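Local coordinates for protein adenosylmethionine-8-amino-7-oxononanoate aminotransferase (Methanocaldococcus jannaschii, PDB 6ZHK) that probably transfers the amino group of S-adenosyl-L-methionine to 8-amino-7-oxononanoate in biotin biosynthesis, using pyridoxal 5'-phosphate as cofactor, at residues 133-138 / 331-336; 219-224 / 261-266; 353-356 / 360-363; 421-424 / 429-432. All blocks are in the same frame, centred on the assembly; numbering follows the deposited sequence.

Interaction 1: residues 133-138 / 331-336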
loop_
_atom_site.group_PDB
_atom_site.type_symbol
_atom_site.label_atom_id
_atom_site.label_comp_id
_atom_site.label_asym_id
_atom_site.label_seq_id
_atom_site.Cartn_x
_atom_site.Cartn_y
_atom_site.Cartn_z
ATOM N N ALA A 133 1.718 -4.940 17.385
ATOM C CA ALA A 133 1.542 -6.014 18.358
ATOM C C ALA A 133 2.934 -6.466 18.815
ATOM O O ALA A 133 3.209 -6.506 19.991
ATOM C CB ALA A 133 0.736 -7.173 17.792
ATOM N N TYR A 134 3.850 -6.604 17.838
ATOM C CA TYR A 134 5.195 -7.081 18.124
ATOM C C TYR A 134 5.886 -6.070 19.039
ATOM O O TYR A 134 6.504 -6.439 20.079
ATOM C CB TYR A 134 6.003 -7.306 16.837
ATOM C CG TYR A 134 7.412 -7.793 17.177
ATOM C CD1 TYR A 134 7.628 -9.135 17.492
ATOM C CD2 TYR A 134 8.493 -6.911 17.266
ATOM C CE1 TYR A 134 8.899 -9.597 17.853
ATOM C CE2 TYR A 134 9.738 -7.354 17.663
ATOM C CZ TYR A 134 9.943 -8.691 17.935
ATOM O OH TYR A 134 11.186 -9.136 18.333
ATOM N N GLN A 135 5.838 -4.803 18.613
ATOM C CA GLN A 135 6.601 -3.790 19.338
ATOM C C GLN A 135 5.942 -3.439 20.662
ATOM O O GLN A 135 6.648 -3.143 21.634
ATOM C CB GLN A 135 6.930 -2.586 18.460
ATOM C CG GLN A 135 7.778 -1.568 19.227
ATOM C CD GLN A 135 8.326 -0.541 18.285
ATOM O OE1 GLN A 135 7.817 -0.349 17.177
ATOM N NE2 GLN A 135 9.264 0.242 18.800
ATOM N N TYR A 136 4.613 -3.582 20.742
ATOM C CA TYR A 136 3.954 -3.409 22.033
ATOM C C TYR A 136 4.659 -4.258 23.102
ATOM O O TYR A 136 4.977 -3.775 24.202
ATOM C CB TYR A 136 2.499 -3.836 21.937
ATOM C CG TYR A 136 1.750 -3.975 23.245
ATOM C CD1 TYR A 136 1.258 -2.859 23.941
ATOM C CD2 TYR A 136 1.533 -5.228 23.787
ATOM C CE1 TYR A 136 0.500 -3.010 25.121
ATOM C CE2 TYR A 136 0.797 -5.382 24.970
ATOM C CZ TYR A 136 0.331 -4.275 25.652
ATOM O OH TYR A 136 -0.433 -4.456 26.791
ATOM N N TYR A 137 4.844 -5.551 22.820
ATOM C CA TYR A 137 5.366 -6.438 23.851
ATOM C C TYR A 137 6.836 -6.143 24.116
ATOM O O TYR A 137 7.277 -6.227 25.253
ATOM C CB TYR A 137 5.194 -7.917 23.485
ATOM C CG TYR A 137 3.754 -8.375 23.567
ATOM C CD1 TYR A 137 3.121 -8.495 24.799
ATOM C CD2 TYR A 137 3.012 -8.645 22.411
ATOM C CE1 TYR A 137 1.800 -8.934 24.902
ATOM C CE2 TYR A 137 1.699 -9.089 22.515
ATOM C CZ TYR A 137 1.091 -9.232 23.745
ATOM O OH TYR A 137 -0.216 -9.648 23.798
ATOM N N VAL A 138 7.601 -5.759 23.081
ATOM C CA VAL A 138 8.966 -5.385 23.377
ATOM C C VAL A 138 8.980 -4.210 24.359
ATOM O O VAL A 138 9.795 -4.164 25.308
ATOM C CB VAL A 138 9.667 -4.969 22.075
ATOM C CG1 VAL A 138 10.971 -4.267 22.378
ATOM C CG2 VAL A 138 9.854 -6.163 21.147
ATOM N N LYS A 331 10.805 5.360 21.207
ATOM C CA LYS A 331 9.731 4.400 21.409
ATOM C C LYS A 331 8.598 4.538 20.371
ATOM O O LYS A 331 7.667 3.755 20.415
ATOM C CB LYS A 331 9.066 4.623 22.763
ATOM C CG LYS A 331 10.002 4.305 23.917
ATOM C CD LYS A 331 9.434 4.723 25.234
ATOM C CE LYS A 331 8.265 3.854 25.617
ATOM N NZ LYS A 331 7.572 4.382 26.819
ATOM N N GLN A 332 8.654 5.557 19.529
ATOM C CA GLN A 332 7.575 5.821 18.568
ATOM C C GLN A 332 7.568 4.719 17.513
ATOM O O GLN A 332 8.585 4.045 17.306
ATOM C CB GLN A 332 7.691 7.206 17.923
ATOM C CG GLN A 332 8.929 7.448 17.004
ATOM C CD GLN A 332 10.040 8.112 17.796
ATOM O OE1 GLN A 332 10.457 7.622 18.849
ATOM N NE2 GLN A 332 10.543 9.235 17.284
ATOM N N LEU A 333 6.396 4.551 16.877
ATOM C CA LEU A 333 6.266 3.537 15.831
ATOM C C LEU A 333 6.826 4.168 14.556
ATOM O O LEU A 333 6.254 5.136 13.998
ATOM C CB LEU A 333 4.785 3.256 15.669
ATOM C CG LEU A 333 4.501 2.213 14.568
ATOM C CD1 LEU A 333 5.119 0.893 14.925
ATOM C CD2 LEU A 333 2.988 1.991 14.412
ATOM N N TYR A 334 7.996 3.694 14.148
ATOM C CA TYR A 334 8.630 4.301 12.995
ATOM C C TYR A 334 8.030 3.671 11.721
ATOM O O TYR A 334 8.685 2.932 10.995
ATOM C CB TYR A 334 10.140 4.045 13.053
ATOM C CG TYR A 334 10.915 4.851 14.073
ATOM C CD1 TYR A 334 11.131 6.226 13.934
ATOM C CD2 TYR A 334 11.472 4.230 15.175
ATOM C CE1 TYR A 334 11.819 6.970 14.892
ATOM C CE2 TYR A 334 12.134 4.963 16.156
ATOM C CZ TYR A 334 12.342 6.323 15.998
ATOM O OH TYR A 334 13.083 7.013 16.930
ATOM N N HIS A 335 6.786 4.050 11.401
ATOM C CA HIS A 335 6.082 3.466 10.263
ATOM C C HIS A 335 5.242 4.606 9.695
ATOM O O HIS A 335 4.750 5.467 10.422
ATOM C CB HIS A 335 5.113 2.364 10.742
ATOM C CG HIS A 335 4.602 1.559 9.611
ATOM N ND1 HIS A 335 5.105 0.323 9.323
ATOM C CD2 HIS A 335 3.682 1.830 8.655
ATOM C CE1 HIS A 335 4.482 -0.165 8.263
ATOM N NE2 HIS A 335 3.626 0.741 7.858
ATOM N N GLY A 336 5.075 4.606 8.388
ATOM C CA GLY A 336 4.122 5.527 7.784
ATOM C C GLY A 336 4.587 5.888 6.397
ATOM O O GLY A 336 5.596 6.563 6.292
HETATM O O HOH W 1 9.133 1.270 15.290
HETATM O O HOH W 2 10.785 2.746 18.154
#
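Gln-135 reaches out from helix 122-140 toward Leu-333 and Lys-331, and its amide meets the loop mostly through water. The side chain is fully stretched, with CG opposite the backbone N (chi1 -178°), and this carries the amide clear of its own helix. The one close direct touch is Gln-135 OE1 against the methyl Leu-333 CD1, at 3.7 Å. On the other branch, Gln-135 NE2 stays 4.1 Å from Gln-332 O, and a water fills in between them. Water 2 accepts from Gln-135 NE2 at 3.0 Å and donates to Gln-332 O at 2.7 Å. Water 1 sits beside it, 2.8 Å from Gln-135 OE1, to which it donates, and accepts from Tyr-334 N at 2.9 Å. The amide thus reads a backbone carbonyl and a backbone N-H on either side of Leu-333, a pattern consistent with the modelled amide orientation. The helix belongs to the cofactor-binding large domain of a fold type I aminotransferase, and the loop runs at the dimer interface: Phe-175 of the second subunit packs on Gln-135, and Tyr-334 OH bonds to Tyr-411 OH of that subunit. The loop bends through an inverse gamma turn centred on Tyr-334, closed by a weak bond from His-335 N to Leu-333 O, before reaching Gly-336, a predicted substrate-binding residue whose N-H bonds to Asp-158 of the second subunit. Lys-331 lends the contact mainly its backbone; its chain leads off, and NZ is held by the carbonyl of Leu-324.

Interaction 2: residues 219-224 / 261-266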
loop_
_atom_site.group_PDB
_atom_site.type_symbol
_atom_site.label_atom_id
_atom_site.label_comp_id
_atom_site.label_asym_id
_atom_site.label_seq_id
_atom_site.Cartn_x
_atom_site.Cartn_y
_atom_site.Cartn_z
ATOM N N SER A 219 -6.435 -24.335 22.763
ATOM C CA SER A 219 -5.311 -25.119 23.257
ATOM C C SER A 219 -4.002 -24.555 22.706
ATOM O O SER A 219 -3.013 -24.527 23.434
ATOM C CB SER A 219 -5.447 -26.603 22.870
ATOM O OG SER A 219 -6.569 -27.138 23.576
ATOM N N LEU A 220 -3.974 -24.200 21.431
ATOM C CA LEU A 220 -2.749 -23.632 20.868
ATOM C C LEU A 220 -2.434 -22.281 21.524
ATOM O O LEU A 220 -1.283 -22.026 21.835
ATOM C CB LEU A 220 -2.995 -23.478 19.383
ATOM C CG LEU A 220 -1.826 -23.541 18.419
ATOM C CD1 LEU A 220 -1.265 -24.958 18.345
ATOM C CD2 LEU A 220 -2.351 -23.140 17.056
ATOM N N ILE A 221 -3.449 -21.410 21.747
ATOM C CA ILE A 221 -3.243 -20.152 22.449
ATOM C C ILE A 221 -2.685 -20.399 23.852
ATOM O O ILE A 221 -1.718 -19.758 24.279
ATOM C CB ILE A 221 -4.531 -19.278 22.439
ATOM C CG1 ILE A 221 -4.861 -18.891 20.995
ATOM C CG2 ILE A 221 -4.365 -18.061 23.371
ATOM C CD1 ILE A 221 -6.279 -18.313 20.797
ATOM N N GLU A 222 -3.285 -21.354 24.571
ATOM C CA GLU A 222 -2.821 -21.653 25.914
ATOM C C GLU A 222 -1.381 -22.176 25.878
ATOM O O GLU A 222 -0.575 -21.806 26.720
ATOM C CB GLU A 222 -3.737 -22.698 26.556
ATOM C CG GLU A 222 -5.129 -22.165 26.817
ATOM C CD GLU A 222 -6.143 -23.210 27.226
ATOM O OE1 GLU A 222 -5.963 -24.401 26.843
ATOM O OE2 GLU A 222 -7.116 -22.825 27.900
ATOM N N LYS A 223 -1.071 -23.027 24.938
ATOM C CA LYS A 223 0.253 -23.619 24.858
ATOM C C LYS A 223 1.321 -22.590 24.475
ATOM O O LYS A 223 2.373 -22.602 25.093
ATOM C CB LYS A 223 0.308 -24.765 23.838
ATOM C CG LYS A 223 1.652 -25.480 23.736
ATOM C CD LYS A 223 1.551 -26.558 22.689
ATOM C CE LYS A 223 2.658 -27.596 22.682
ATOM N NZ LYS A 223 2.307 -28.639 21.686
ATOM N N HIS A 224 1.033 -21.668 23.540
ATOM C CA HIS A 224 2.106 -20.845 22.981
ATOM C C HIS A 224 2.022 -19.374 23.404
ATOM O O HIS A 224 2.804 -18.574 22.917
ATOM C CB HIS A 224 2.099 -20.958 21.462
ATOM C CG HIS A 224 2.385 -22.358 21.023
ATOM N ND1 HIS A 224 3.636 -22.938 21.248
ATOM C CD2 HIS A 224 1.628 -23.270 20.377
ATOM C CE1 HIS A 224 3.633 -24.163 20.758
ATOM N NE2 HIS A 224 2.414 -24.393 20.197
ATOM N N ASN A 261 -5.306 -15.167 28.265
ATOM C CA ASN A 261 -3.920 -15.597 28.157
ATOM C C ASN A 261 -2.996 -14.457 27.761
ATOM O O ASN A 261 -1.837 -14.724 27.427
ATOM C CB ASN A 261 -3.739 -16.757 27.159
ATOM C CG ASN A 261 -4.378 -18.067 27.582
ATOM O OD1 ASN A 261 -5.520 -18.415 27.210
ATOM N ND2 ASN A 261 -3.622 -18.859 28.311
ATOM N N ASP A 262 -3.463 -13.202 27.838
ATOM C CA ASP A 262 -2.595 -12.056 27.676
ATOM C C ASP A 262 -1.980 -12.054 26.286
ATOM O O ASP A 262 -0.794 -11.772 26.169
ATOM C CB ASP A 262 -1.483 -11.998 28.742
ATOM C CG ASP A 262 -0.681 -10.697 28.733
ATOM O OD1 ASP A 262 -1.264 -9.605 28.449
ATOM O OD2 ASP A 262 0.552 -10.793 28.967
ATOM N N VAL A 263 -2.782 -12.377 25.259
ATOM C CA VAL A 263 -2.329 -12.254 23.877
ATOM C C VAL A 263 -3.165 -11.203 23.122
ATOM O O VAL A 263 -4.370 -11.193 23.222
ATOM C CB VAL A 263 -2.368 -13.609 23.149
ATOM C CG1 VAL A 263 -1.989 -13.500 21.642
ATOM C CG2 VAL A 263 -1.566 -14.685 23.889
ATOM N N ILE A 264 -2.534 -10.351 22.296
ATOM C CA ILE A 264 -3.241 -9.404 21.412
ATOM C C ILE A 264 -4.039 -10.176 20.349
ATOM O O ILE A 264 -3.545 -11.132 19.723
ATOM C CB ILE A 264 -2.253 -8.414 20.742
ATOM C CG1 ILE A 264 -1.924 -7.257 21.690
ATOM C CG2 ILE A 264 -2.856 -7.851 19.447
ATOM C CD1 ILE A 264 -0.715 -6.441 21.202
ATOM N N PHE A 265 -5.299 -9.725 20.141
ATOM C CA PHE A 265 -6.134 -10.329 19.115
ATOM C C PHE A 265 -6.353 -9.287 18.022
ATOM O O PHE A 265 -6.839 -8.183 18.299
ATOM C CB PHE A 265 -7.492 -10.785 19.692
ATOM C CG PHE A 265 -8.431 -11.411 18.676
ATOM C CD1 PHE A 265 -7.943 -12.207 17.639
ATOM C CD2 PHE A 265 -9.804 -11.220 18.751
ATOM C CE1 PHE A 265 -8.798 -12.786 16.708
ATOM C CE2 PHE A 265 -10.671 -11.781 17.804
ATOM C CZ PHE A 265 -10.162 -12.570 16.793
ATOM N N ILE A 266 -5.931 -9.624 16.770
ATOM C CA ILE A 266 -6.096 -8.747 15.639
ATOM C C ILE A 266 -7.226 -9.280 14.792
ATOM O O ILE A 266 -7.177 -10.435 14.414
ATOM C CB ILE A 266 -4.784 -8.742 14.816
ATOM C CG1 ILE A 266 -3.614 -8.319 15.719
ATOM C CG2 ILE A 266 -5.016 -7.854 13.594
ATOM C CD1 ILE A 266 -2.275 -8.199 14.886
#
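Ile-221 and Val-263 make the buried side of this contact, and Glu-222 against Asn-261 the solvent side, although the atoms there come just as near. With CG1 of Ile-221 beside the backbone N (chi1 -64°), its CG2 methyl stands anti to that N and points at Asn-261. The methyl comes 4.1 Å from Asn-261 CB and, more loosely, 4.4 Å from Val-263 CG2. It is therefore shared between the two residues, one on each side of Asp-262. Val-231 and Val-254 cover Ile-221 further, and Val-228 and Ala-225 pack on Val-263, so this side of the contact is buried and largely apolar. The two segments belong to the layers of the large-domain alpha/beta fold: helix 211-224 leads into strand 228-234, and helix 250-261 completes a beta-alpha-beta crossover into the neighbouring parallel strand 265-268. The chain leaves the second helix through a Schellman motif, with Asp-262 at positive phi (62°), and the carboxylate of Asp-262 turns from the contact to salt bridges with Arg-140 and Arg-145. Toward solvent the packing changes character. The amide of Asn-261 lies against CA and CG of Glu-222, touching the aliphatic stem and not the charged end. The carboxylate plane of Glu-222 is turned 66° from that amide. An alanine in place of Asn-261 would keep CB against Ile-221 but is likely to leave the stem of Glu-222 without its amide neighbour and more mobile. Beyond that stem, Glu-222 is exposed.

Interaction 3: residues 353-356 / 360-363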
loop_
_atom_site.group_PDB
_atom_site.type_symbol
_atom_site.label_atom_id
_atom_site.label_comp_id
_atom_site.label_asym_id
_atom_site.label_seq_id
_atom_site.Cartn_x
_atom_site.Cartn_y
_atom_site.Cartn_z
ATOM N N LEU A 353 -19.274 7.161 4.841
ATOM C CA LEU A 353 -19.889 6.972 6.151
ATOM C C LEU A 353 -21.171 7.782 6.237
ATOM O O LEU A 353 -22.123 7.386 6.926
ATOM C CB LEU A 353 -18.948 7.405 7.270
ATOM C CG LEU A 353 -17.783 6.446 7.497
ATOM C CD1 LEU A 353 -16.743 7.048 8.442
ATOM C CD2 LEU A 353 -18.310 5.129 8.006
ATOM N N GLU A 354 -21.149 8.940 5.603
ATOM C CA GLU A 354 -22.335 9.800 5.597
ATOM C C GLU A 354 -23.531 9.116 4.937
ATOM O O GLU A 354 -24.648 9.218 5.453
ATOM C CB GLU A 354 -22.026 11.147 4.934
ATOM C CG GLU A 354 -21.592 12.228 5.901
ATOM C CD GLU A 354 -20.752 13.346 5.290
ATOM O OE1 GLU A 354 -20.783 13.516 4.040
ATOM O OE2 GLU A 354 -20.031 14.032 6.066
ATOM N N ILE A 355 -23.288 8.387 3.827
ATOM C CA ILE A 355 -24.325 7.586 3.199
ATOM C C ILE A 355 -24.855 6.549 4.206
ATOM O O ILE A 355 -26.084 6.440 4.372
ATOM C CB ILE A 355 -23.880 6.947 1.874
ATOM C CG1 ILE A 355 -23.655 7.998 0.797
ATOM C CG2 ILE A 355 -24.893 5.881 1.431
ATOM C CD1 ILE A 355 -22.807 7.526 -0.342
ATOM N N PHE A 356 -23.953 5.882 4.958
ATOM C CA PHE A 356 -24.389 4.865 5.908
ATOM C C PHE A 356 -25.440 5.396 6.871
ATOM O O PHE A 356 -26.449 4.715 7.116
ATOM C CB PHE A 356 -23.251 4.188 6.701
ATOM C CG PHE A 356 -22.670 3.000 5.954
ATOM C CD1 PHE A 356 -23.224 1.750 6.104
ATOM C CD2 PHE A 356 -21.630 3.146 5.043
ATOM C CE1 PHE A 356 -22.723 0.651 5.437
ATOM C CE2 PHE A 356 -21.135 2.049 4.358
ATOM C CZ PHE A 356 -21.691 0.798 4.535
ATOM N N ASN A 360 -29.609 4.953 6.319
ATOM C CA ASN A 360 -29.958 3.816 7.146
ATOM C C ASN A 360 -29.629 2.487 6.426
ATOM O O ASN A 360 -30.422 1.534 6.376
ATOM C CB ASN A 360 -31.388 4.003 7.665
ATOM C CG ASN A 360 -31.726 3.255 8.942
ATOM O OD1 ASN A 360 -30.859 2.918 9.759
ATOM N ND2 ASN A 360 -33.006 2.986 9.136
ATOM N N VAL A 361 -28.382 2.404 5.928
ATOM C CA VAL A 361 -27.980 1.304 5.082
ATOM C C VAL A 361 -28.126 -0.062 5.755
ATOM O O VAL A 361 -28.613 -1.017 5.123
ATOM C CB VAL A 361 -26.553 1.546 4.535
ATOM C CG1 VAL A 361 -26.091 0.321 3.781
ATOM C CG2 VAL A 361 -26.582 2.777 3.622
ATOM N N ILE A 362 -27.633 -0.198 6.997
ATOM C CA ILE A 362 -27.577 -1.524 7.604
ATOM C C ILE A 362 -29.000 -2.043 7.835
ATOM O O ILE A 362 -29.253 -3.216 7.564
ATOM C CB ILE A 362 -26.714 -1.541 8.889
ATOM C CG1 ILE A 362 -25.277 -1.092 8.584
ATOM C CG2 ILE A 362 -26.775 -2.881 9.665
ATOM C CD1 ILE A 362 -24.607 -1.924 7.575
ATOM N N GLU A 363 -29.939 -1.180 8.244
ATOM C CA GLU A 363 -31.315 -1.666 8.376
ATOM C C GLU A 363 -31.910 -1.994 7.007
ATOM O O GLU A 363 -32.569 -3.033 6.858
ATOM C CB GLU A 363 -32.210 -0.713 9.168
ATOM C CG GLU A 363 -31.675 -0.427 10.561
ATOM C CD GLU A 363 -32.670 0.233 11.511
ATOM O OE1 GLU A 363 -32.833 -0.298 12.633
ATOM O OE2 GLU A 363 -33.249 1.303 11.150
HETATM O O HOH W 3 -26.328 2.135 8.584
#
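The C-terminal turn of helix 343-358, leading into the short helix 361-364, folds Phe-356 back against Val-361 and Ile-362. A six-residue bond closes it, from Val-361 N to Phe-356 O, 3.2 Å long and nearly straight (167° at the hydrogen); the left-handed backbone of Asn-360 (phi 53°) lets the chain turn there. The donor lies in the carbonyl plane, on a lone pair. The same oxygen receives a second bond from water 3, which in turn accepts from Ile-362 N at 3.1 Å, so one carbonyl meets two successive N-H groups of the new helix, one directly and one through water. In the side-chain layer, Phe-356 CD1 lies 3.7 Å from Val-361 CB, obliquely to the ring, and Ile-362 CD1 comes to the ring edge, 3.8 Å from Phe-356 CE1. Ile-355 adds a looser touch, CG2 to Val-361 CG2 at 4.2 Å. Phe-67 meets the Phe-356 ring edge-to-face. Replacing Phe-356 by alanine would probably open a gap beside Val-361 and leave Ile-362 CD1 and Phe-67 without their aromatic partner. On the exposed side, Asn-360 holds the N-cap position, but its side chain makes no capping bond; ND2 instead donates to Glu-363 OE2 at 2.6 Å, in the amide plane. Such a largely buried junction between two consecutive helices is consistent with fold type I aminotransferases, in which a long helix leads from the large domain toward the C-terminal small domain.

Interaction 4: residues 421-424 / 429-432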
loop_
_atom_site.group_PDB
_atom_site.type_symbol
_atom_site.label_atom_id
_atom_site.label_comp_id
_atom_site.label_asym_id
_atom_site.label_seq_id
_atom_site.Cartn_x
_atom_site.Cartn_y
_atom_site.Cartn_z
ATOM N N GLU A 421 -17.755 -17.614 -17.493
ATOM C CA GLU A 421 -17.912 -17.349 -18.937
ATOM C C GLU A 421 -19.389 -17.253 -19.330
ATOM O O GLU A 421 -19.805 -16.334 -20.055
ATOM C CB GLU A 421 -17.179 -18.395 -19.770
ATOM C CG GLU A 421 -15.733 -18.044 -20.079
ATOM C CD GLU A 421 -15.193 -18.970 -21.163
ATOM O OE1 GLU A 421 -14.302 -18.540 -21.936
ATOM O OE2 GLU A 421 -15.713 -20.116 -21.263
ATOM N N LYS A 422 -20.197 -18.198 -18.823
ATOM C CA LYS A 422 -21.633 -18.208 -19.073
ATOM C C LYS A 422 -22.317 -17.025 -18.409
ATOM O O LYS A 422 -23.258 -16.465 -18.942
ATOM C CB LYS A 422 -22.301 -19.516 -18.619
ATOM C CG LYS A 422 -21.752 -20.806 -19.220
ATOM C CD LYS A 422 -21.871 -20.841 -20.778
ATOM C CE LYS A 422 -21.214 -22.088 -21.354
ATOM N NZ LYS A 422 -21.401 -22.178 -22.817
ATOM N N LEU A 423 -21.864 -16.646 -17.209
ATOM C CA LEU A 423 -22.450 -15.488 -16.556
ATOM C C LEU A 423 -22.137 -14.230 -17.355
ATOM O O LEU A 423 -22.954 -13.329 -17.406
ATOM C CB LEU A 423 -21.903 -15.386 -15.126
ATOM C CG LEU A 423 -22.544 -16.307 -14.095
ATOM C CD1 LEU A 423 -21.811 -16.131 -12.753
ATOM C CD2 LEU A 423 -24.027 -15.955 -13.905
ATOM N N LEU A 424 -20.946 -14.153 -17.965
ATOM C CA LEU A 424 -20.601 -12.948 -18.698
ATOM C C LEU A 424 -21.538 -12.774 -19.895
ATOM O O LEU A 424 -21.951 -11.641 -20.207
ATOM C CB LEU A 424 -19.118 -12.990 -19.122
ATOM C CG LEU A 424 -18.484 -11.626 -19.381
ATOM C CD1 LEU A 424 -18.359 -10.783 -18.117
ATOM C CD2 LEU A 424 -17.170 -11.712 -20.151
ATOM N N TYR A 429 -20.692 -10.007 -14.215
ATOM C CA TYR A 429 -19.270 -10.177 -14.012
ATOM C C TYR A 429 -19.118 -10.865 -12.660
ATOM O O TYR A 429 -19.551 -10.323 -11.628
ATOM C CB TYR A 429 -18.538 -8.821 -13.921
ATOM C CG TYR A 429 -17.091 -9.004 -13.505
ATOM C CD1 TYR A 429 -16.239 -9.859 -14.194
ATOM C CD2 TYR A 429 -16.586 -8.294 -12.429
ATOM C CE1 TYR A 429 -14.905 -10.052 -13.801
ATOM C CE2 TYR A 429 -15.259 -8.441 -12.040
ATOM C CZ TYR A 429 -14.427 -9.322 -12.723
ATOM O OH TYR A 429 -13.172 -9.484 -12.196
ATOM N N MET A 430 -18.504 -12.052 -12.675
ATOM C CA MET A 430 -18.199 -12.768 -11.470
ATOM C C MET A 430 -16.770 -13.292 -11.582
ATOM O O MET A 430 -16.424 -13.848 -12.632
ATOM C CB MET A 430 -19.203 -13.925 -11.334
ATOM C CG MET A 430 -19.044 -14.756 -10.042
ATOM S SD MET A 430 -17.718 -15.999 -10.032
ATOM C CE MET A 430 -18.128 -17.153 -11.352
ATOM N N ARG A 431 -15.937 -13.054 -10.538
ATOM C CA ARG A 431 -14.607 -13.660 -10.464
ATOM C C ARG A 431 -14.619 -14.796 -9.445
ATOM O O ARG A 431 -14.881 -14.556 -8.271
ATOM C CB ARG A 431 -13.499 -12.666 -10.059
ATOM C CG ARG A 431 -12.112 -13.297 -10.098
ATOM C CD ARG A 431 -11.042 -12.266 -9.769
ATOM N NE ARG A 431 -9.710 -12.839 -9.628
ATOM C CZ ARG A 431 -8.840 -12.991 -10.633
ATOM N NH1 ARG A 431 -9.161 -12.672 -11.898
ATOM N NH2 ARG A 431 -7.659 -13.493 -10.349
ATOM N N PRO A 432 -14.277 -16.048 -9.840
ATOM C CA PRO A 432 -14.296 -17.156 -8.898
ATOM C C PRO A 432 -12.940 -17.310 -8.225
ATOM O O PRO A 432 -11.954 -16.666 -8.604
ATOM C CB PRO A 432 -14.568 -18.299 -9.889
ATOM C CG PRO A 432 -13.625 -17.959 -11.070
ATOM C CD PRO A 432 -13.844 -16.448 -11.193
#
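Met-430 wraps three of its carbons round a single methyl, CD1 of Leu-423, which comes from helix 415-425. The methionine starts with CB, 3.7 Å from Leu-423 CD1, the closest approach between the two segments. CG, placed opposite the backbone N (chi1 -177°), stays alongside at 4.1 Å from the same methyl. From there the chain folds, with chi2 at -80° and chi3 at -61°, and SD passes by at a greater distance, 4.9 Å from Leu-423 CD1. The fold then brings the tip back: CE is again 4.1 Å from Leu-423 CD1. A straight chain would have carried the terminal methyl past the leucine; the two bends curl it over. Ala-420, one helical turn before Leu-424, also packs on Met-430, while Leu-457 and Ala-460 of helix 447-463 pack on Leu-423, so the carbons of Met-430 lie in a largely apolar layer. Leu-424 makes a looser touch at the near end, CD1 to Tyr-429 CA at 4.2 Å, meeting backbone because Tyr-429 turns its CB away from the helix. That residue is tied by backbone hydrogen bonds to Leu-56 and Ala-58, and its ring packs on Cys-93 of the second subunit. Side chains thus alternate along the extended segment: Met-430 faces the helix, and Arg-431, bonded through NH2 to the carbonyl of Tyr-25, does not. This is a helix followed by a tight turn into a strand that pairs parallel with strand 54-57, at the edge of a sheet otherwise built from the N-terminal part of the chain, leading to Arg-431, which probably binds substrate.

Interactions 1 and 2 share the large domain and touch: Tyr-137 OH probably bonds to Asp-262 O at 3.2 Å, and Tyr-136 packs on Ile-264, so helix 122-140 links both. Along the chain, interaction 2 is nested within the loop that interaction 1 closes; interactions 3 and 4 follow in series. Their chemistry differs with place. Interaction 1, buried at the subunit interface, is bridged by water; interaction 2, partly open to solvent, is van der Waals packing from an isoleucine to a glutamate stem. Interactions 3 and 4 are short-range turns, both buried, but interaction 3 adds a backbone bond, whereas interaction 4 relies on apolar contacts. Interactions 1 and 4 both reach the second subunit.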